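Local coordinates for protein beta-N-acetylhexosaminidase (Beutenbergia cavernae, PDB 5BU9) that probably hydrolyses terminal non-reducing N-acetyl-D-hexosamine residues in N-acetyl-beta-D-hexosaminides, as a member of glycosyl hydrolase family 3, at residues R284-I289 with A310-K315. Sequence-based numbering, arbitrary orientation.
Sequences RAILAI and AAVVAK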
loop_
_atom_site.group_PDB
_atom_site.type_symbol
_atom_site.label_atom_id
_atom_site.label_comp_id
_atom_site.label_asym_id
_atom_site.label_seq_id
_atom_site.Cartn_x
_atom_site.Cartn_y
_atom_site.Cartn_z
ATOM N N ARG A 284 -5.450 -13.620 -8.136
ATOM C CA ARG A 284 -4.702 -12.401 -7.801
ATOM C C ARG A 284 -4.084 -12.517 -6.407
ATOM O O ARG A 284 -2.904 -12.174 -6.187
ATOM C CB ARG A 284 -5.597 -11.166 -7.862
ATOM C CG ARG A 284 -6.185 -10.923 -9.211
ATOM C CD ARG A 284 -7.192 -9.820 -9.175
ATOM N NE ARG A 284 -8.208 -10.117 -10.176
ATOM C CZ ARG A 284 -9.408 -9.564 -10.216
ATOM N NH1 ARG A 284 -9.764 -8.620 -9.335
ATOM N NH2 ARG A 284 -10.249 -9.961 -11.144
ATOM N N ALA A 285 -4.894 -12.973 -5.456
ATOM C CA ALA A 285 -4.428 -13.058 -4.086
ATOM C C ALA A 285 -3.316 -14.118 -3.971
ATOM O O ALA A 285 -2.257 -13.888 -3.362
ATOM C CB ALA A 285 -5.600 -13.377 -3.127
ATOM N N ILE A 286 -3.568 -15.275 -4.576
ATOM C CA ILE A 286 -2.656 -16.403 -4.473
ATOM C C ILE A 286 -1.315 -16.059 -5.124
ATOM O O ILE A 286 -0.261 -16.290 -4.515
ATOM C CB ILE A 286 -3.277 -17.667 -5.077
ATOM C CG1 ILE A 286 -4.341 -18.208 -4.120
ATOM C CG2 ILE A 286 -2.203 -18.746 -5.289
ATOM C CD1 ILE A 286 -5.274 -19.206 -4.759
ATOM N N LEU A 287 -1.345 -15.490 -6.333
ATOM C CA LEU A 287 -0.101 -15.132 -7.014
ATOM C C LEU A 287 0.672 -14.051 -6.244
ATOM O O LEU A 287 1.898 -14.118 -6.160
ATOM C CB LEU A 287 -0.365 -14.667 -8.451
ATOM C CG LEU A 287 -0.885 -15.741 -9.430
ATOM C CD1 LEU A 287 -1.324 -15.073 -10.686
ATOM C CD2 LEU A 287 0.142 -16.791 -9.769
ATOM N N ALA A 288 -0.027 -13.058 -5.696
ATOM C CA ALA A 288 0.639 -12.005 -4.921
ATOM C C ALA A 288 1.408 -12.631 -3.733
ATOM O O ALA A 288 2.600 -12.403 -3.547
ATOM C CB ALA A 288 -0.411 -10.968 -4.433
ATOM N N ILE A 289 0.703 -13.437 -2.949
ATOM C CA ILE A 289 1.262 -14.085 -1.792
ATOM C C ILE A 289 2.448 -14.992 -2.186
ATOM O O ILE A 289 3.522 -14.927 -1.585
ATOM C CB ILE A 289 0.158 -14.841 -1.067
ATOM C CG1 ILE A 289 -0.796 -13.839 -0.451
ATOM C CG2 ILE A 289 0.744 -15.775 0.025
ATOM C CD1 ILE A 289 -2.070 -14.479 0.096
ATOM N N ALA A 310 -11.309 -16.798 1.058
ATOM C CA ALA A 310 -11.686 -18.218 1.138
ATOM C C ALA A 310 -10.757 -19.055 0.280
ATOM O O ALA A 310 -10.382 -20.162 0.654
ATOM C CB ALA A 310 -13.120 -18.432 0.706
ATOM N N ALA A 311 -10.396 -18.515 -0.878
ATOM C CA ALA A 311 -9.503 -19.221 -1.768
ATOM C C ALA A 311 -8.118 -19.379 -1.131
ATOM O O ALA A 311 -7.492 -20.423 -1.297
ATOM C CB ALA A 311 -9.397 -18.503 -3.079
ATOM N N VAL A 312 -7.641 -18.346 -0.423
ATOM C CA VAL A 312 -6.307 -18.400 0.168
ATOM C C VAL A 312 -6.326 -19.394 1.328
ATOM O O VAL A 312 -5.395 -20.183 1.462
ATOM C CB VAL A 312 -5.793 -17.018 0.609
ATOM C CG1 VAL A 312 -4.458 -17.166 1.340
ATOM C CG2 VAL A 312 -5.586 -16.121 -0.624
ATOM N N VAL A 313 -7.403 -19.403 2.118
ATOM C CA VAL A 313 -7.562 -20.401 3.174
ATOM C C VAL A 313 -7.560 -21.800 2.585
ATOM O O VAL A 313 -6.836 -22.673 3.055
ATOM C CB VAL A 313 -8.861 -20.197 3.996
ATOM C CG1 VAL A 313 -9.123 -21.438 4.886
ATOM C CG2 VAL A 313 -8.759 -18.986 4.845
ATOM N N ALA A 314 -8.367 -22.023 1.549
ATOM C CA ALA A 314 -8.499 -23.375 1.010
ATOM C C ALA A 314 -7.169 -23.871 0.445
ATOM O O ALA A 314 -6.827 -25.047 0.599
ATOM C CB ALA A 314 -9.586 -23.433 -0.048
ATOM N N LYS A 315 -6.387 -22.988 -0.178
ATOM C CA LYS A 315 -5.120 -23.466 -0.745
ATOM C C LYS A 315 -4.080 -23.778 0.358
ATOM O O LYS A 315 -3.300 -24.694 0.208
ATOM C CB LYS A 315 -4.561 -22.465 -1.744
ATOM C CG LYS A 315 -3.234 -22.932 -2.453
ATOM C CD LYS A 315 -2.735 -21.884 -3.407
ATOM C CE LYS A 315 -1.383 -22.227 -4.006
ATOM N NZ LYS A 315 -1.455 -23.307 -4.993
#
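Val312 meets Ala285 and Ile289 with its two methyl branches, and Lys315 lays its aliphatic chain across Ile286; the contact across the two helices is apolar. With CG1 of Val312 anti to its backbone N (chi1 174°), CG2 falls beside that nitrogen and reaches the small side chain of Ala285, CG2 to CB being 3.7 Å. Ile289 approaches Val312 end-on: its CD1 lies 3.8 Å from CG1 and 3.9 Å from CG2 of the valine, a near-equal pair of distances that places this methyl against the fork of the branch. The extended run of Lys315, with its first three torsions all anti, carries CD to 3.7 Å from Ile286 CG2 and 3.9 Å from Ile286 CD1; the bend at chi4 (73°) turns only the ammonium NZ. Both arms of the isoleucine therefore touch one methylene, while its CG2 also meets Lys315 CE at 3.8 Å. The ammonium beyond has long, weak ion pairs with Glu290 and Asp319. Ile286 and Val312 mark the backbone register, their CA atoms 6.2 Å apart, and the segment axes approach to 9.5 Å at 56°. Phe15 of strand 15-20 touches Ala285 and Val312, whereas Phe322 of helix 320-336 touches Ile289, Val312 and Lys315. Helices 281-291 and 305-318 flank strand 296-298 in sequence, and their packing is that of successive outer helices in the TIM-barrel-type domain of family 3 glycosidases.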